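Local structure of probable tRNA pseudouridine synthase D (Methanosarcina mazei, 1Z2Z) at residues A410-M415 / T424-Y429. The protein probably isomerises the uridine at position 13 of transfer RNAs to pseudouridine. Residues are numbered along the deposited sequence; the frame is centred on the assembly and turned at random.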
loop_
_atom_site.group_PDB
_atom_site.type_symbol
_atom_site.label_atom_id
_atom_site.label_comp_id
_atom_site.label_asym_id
_atom_site.label_seq_id
_atom_site.Cartn_x
_atom_site.Cartn_y
_atom_site.Cartn_z
ATOM N N ALA A 410 -2.545 -5.602 -22.682
ATOM C CA ALA A 410 -3.611 -6.156 -21.846
ATOM C C ALA A 410 -4.350 -5.029 -21.135
ATOM O O ALA A 410 -3.725 -4.140 -20.570
ATOM C CB ALA A 410 -3.017 -7.120 -20.832
ATOM N N VAL A 411 -5.677 -5.064 -21.167
ATOM C CA VAL A 411 -6.474 -4.032 -20.517
ATOM C C VAL A 411 -7.147 -4.563 -19.252
ATOM O O VAL A 411 -8.266 -5.063 -19.314
ATOM C CB VAL A 411 -7.587 -3.500 -21.453
ATOM C CG1 VAL A 411 -8.380 -2.410 -20.757
ATOM C CG2 VAL A 411 -6.981 -2.968 -22.733
ATOM N N LEU A 412 -6.473 -4.444 -18.111
ATOM C CA LEU A 412 -7.018 -4.912 -16.839
ATOM C C LEU A 412 -7.912 -3.878 -16.165
ATOM O O LEU A 412 -7.421 -2.847 -15.718
ATOM C CB LEU A 412 -5.880 -5.262 -15.885
ATOM C CG LEU A 412 -5.223 -6.626 -16.091
ATOM C CD1 LEU A 412 -3.914 -6.703 -15.308
ATOM C CD2 LEU A 412 -6.200 -7.718 -15.650
ATOM N N GLU A 413 -9.211 -4.142 -16.065
ATOM C CA GLU A 413 -10.106 -3.184 -15.416
ATOM C C GLU A 413 -10.866 -3.800 -14.257
ATOM O O GLU A 413 -11.653 -4.721 -14.443
ATOM C CB GLU A 413 -11.095 -2.620 -16.424
ATOM C CG GLU A 413 -11.777 -3.678 -17.233
ATOM C CD GLU A 413 -12.523 -3.089 -18.396
ATOM O OE1 GLU A 413 -12.962 -3.867 -19.278
ATOM O OE2 GLU A 413 -12.670 -1.845 -18.424
ATOM N N PHE A 414 -10.642 -3.281 -13.057
ATOM C CA PHE A 414 -11.312 -3.810 -11.880
ATOM C C PHE A 414 -11.596 -2.680 -10.897
ATOM O O PHE A 414 -11.593 -1.507 -11.276
ATOM C CB PHE A 414 -10.411 -4.857 -11.244
ATOM C CG PHE A 414 -9.011 -4.371 -10.993
ATOM C CD1 PHE A 414 -8.685 -3.715 -9.815
ATOM C CD2 PHE A 414 -8.013 -4.576 -11.925
ATOM C CE1 PHE A 414 -7.375 -3.257 -9.582
ATOM C CE2 PHE A 414 -6.708 -4.120 -11.694
ATOM C CZ PHE A 414 -6.396 -3.471 -10.523
HETATM N N MSE A 415 -11.868 -3.023 -9.643
HETATM C CA MSE A 415 -12.101 -1.990 -8.645
HETATM C C MSE A 415 -11.697 -2.428 -7.263
HETATM O O MSE A 415 -11.844 -3.590 -6.902
HETATM C CB MSE A 415 -13.544 -1.549 -8.634
HETATM C CG MSE A 415 -14.494 -2.581 -8.198
HETATM SE SE MSE A 415 -16.020 -1.602 -7.654
HETATM C CE MSE A 415 -15.509 -1.502 -5.757
ATOM N N THR A 424 -1.135 -4.441 -6.104
ATOM C CA THR A 424 -1.429 -5.726 -5.506
ATOM C C THR A 424 -2.182 -6.638 -6.473
ATOM O O THR A 424 -2.124 -7.861 -6.362
ATOM C CB THR A 424 -2.246 -5.543 -4.238
ATOM O OG1 THR A 424 -1.453 -4.839 -3.274
ATOM C CG2 THR A 424 -2.659 -6.886 -3.682
ATOM N N VAL A 425 -2.880 -6.045 -7.427
ATOM C CA VAL A 425 -3.627 -6.831 -8.382
ATOM C C VAL A 425 -2.757 -7.129 -9.583
ATOM O O VAL A 425 -2.775 -8.241 -10.110
ATOM C CB VAL A 425 -4.884 -6.074 -8.857
ATOM C CG1 VAL A 425 -5.589 -6.860 -9.948
ATOM C CG2 VAL A 425 -5.823 -5.835 -7.680
ATOM N N LEU A 426 -1.994 -6.127 -10.006
ATOM C CA LEU A 426 -1.121 -6.234 -11.165
ATOM C C LEU A 426 -0.011 -7.261 -11.027
ATOM O O LEU A 426 0.288 -7.978 -11.975
ATOM C CB LEU A 426 -0.514 -4.870 -11.465
ATOM C CG LEU A 426 -1.508 -3.826 -11.970
ATOM C CD1 LEU A 426 -0.765 -2.523 -12.191
ATOM C CD2 LEU A 426 -2.171 -4.292 -13.262
ATOM N N ARG A 427 0.599 -7.330 -9.849
ATOM C CA ARG A 427 1.676 -8.279 -9.606
ATOM C C ARG A 427 1.317 -9.721 -10.026
ATOM O O ARG A 427 2.141 -10.420 -10.607
ATOM C CB ARG A 427 2.068 -8.240 -8.130
ATOM C CG ARG A 427 3.373 -8.947 -7.818
ATOM C CD ARG A 427 3.688 -8.901 -6.323
ATOM N NE ARG A 427 3.232 -10.107 -5.644
ATOM C CZ ARG A 427 3.952 -11.219 -5.523
ATOM N NH1 ARG A 427 5.176 -11.291 -6.024
ATOM N NH2 ARG A 427 3.434 -12.272 -4.917
ATOM N N GLU A 428 0.097 -10.172 -9.747
ATOM C CA GLU A 428 -0.287 -11.531 -10.127
ATOM C C GLU A 428 -0.468 -11.665 -11.640
ATOM O O GLU A 428 -0.437 -12.773 -12.180
ATOM C CB GLU A 428 -1.580 -11.964 -9.414
ATOM C CG GLU A 428 -1.499 -11.989 -7.884
ATOM C CD GLU A 428 -0.448 -12.952 -7.335
ATOM O OE1 GLU A 428 0.365 -12.505 -6.484
ATOM O OE2 GLU A 428 -0.431 -14.144 -7.742
ATOM N N TYR A 429 -0.661 -10.536 -12.318
ATOM C CA TYR A 429 -0.832 -10.535 -13.768
ATOM C C TYR A 429 0.451 -10.312 -14.536
ATOM O O TYR A 429 0.617 -10.847 -15.630
ATOM C CB TYR A 429 -1.816 -9.461 -14.217
ATOM C CG TYR A 429 -3.245 -9.869 -14.073
ATOM C CD1 TYR A 429 -3.892 -9.759 -12.852
ATOM C CD2 TYR A 429 -3.956 -10.384 -15.160
ATOM C CE1 TYR A 429 -5.209 -10.145 -12.713
ATOM C CE2 TYR A 429 -5.284 -10.781 -15.025
ATOM C CZ TYR A 429 -5.899 -10.655 -13.795
ATOM O OH TYR A 429 -7.201 -11.043 -13.624
#
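The backbones of strand 408-417 and helix 423-430 come nearest where the CA atoms of Leu-412 and Leu-426 are 8.3 Å apart, while Phe-414 faces Val-425 at a CA separation of 9.0 Å; no hydrogen bond joins the two segments, and the contact is made by aliphatic and aromatic side chains. Leu-412 lays its CD2 methyl over one face of the Tyr-429 ring in a CH-pi contact: Leu-412 CD2 lies 3.5 Å from the ring centroid, 21° off the normal and displaced toward Tyr-429 CE2, while Leu-412 CD1 lies on the same side near the CG and CB of Tyr-429. Leu-412 CD1 also meets Leu-426 CD2 at 3.6 Å, so Leu-412 wedges between an aliphatic and an aromatic neighbour. Val-425 with CG1 anti to its backbone N (chi1 175°) lays that methyl over a face of Phe-414, 3.7 Å from the ring centroid, while Val-425 CG2 rests on Phe-414 CE1. The Tyr-429 hydroxyl is hydrogen-bonded to Thr-157 of helix 146-163, tying the ring to a second helix. An alanine in place of Tyr-429 would probably leave Leu-412 without the ring face against its CD2 methyl and Thr-157 without this phenolic partner. Phe-414 also meets the ring of Phe-135 on the neighbouring strand 130-142. This is helix-on-sheet packing, in which helix 423-430 packs on strands 408-417 and 130-142 of the mixed sheet of the pseudouridine synthase fold, with Leu-426 about 8 Å, between side chains, from Asp-86, the predicted nucleophile.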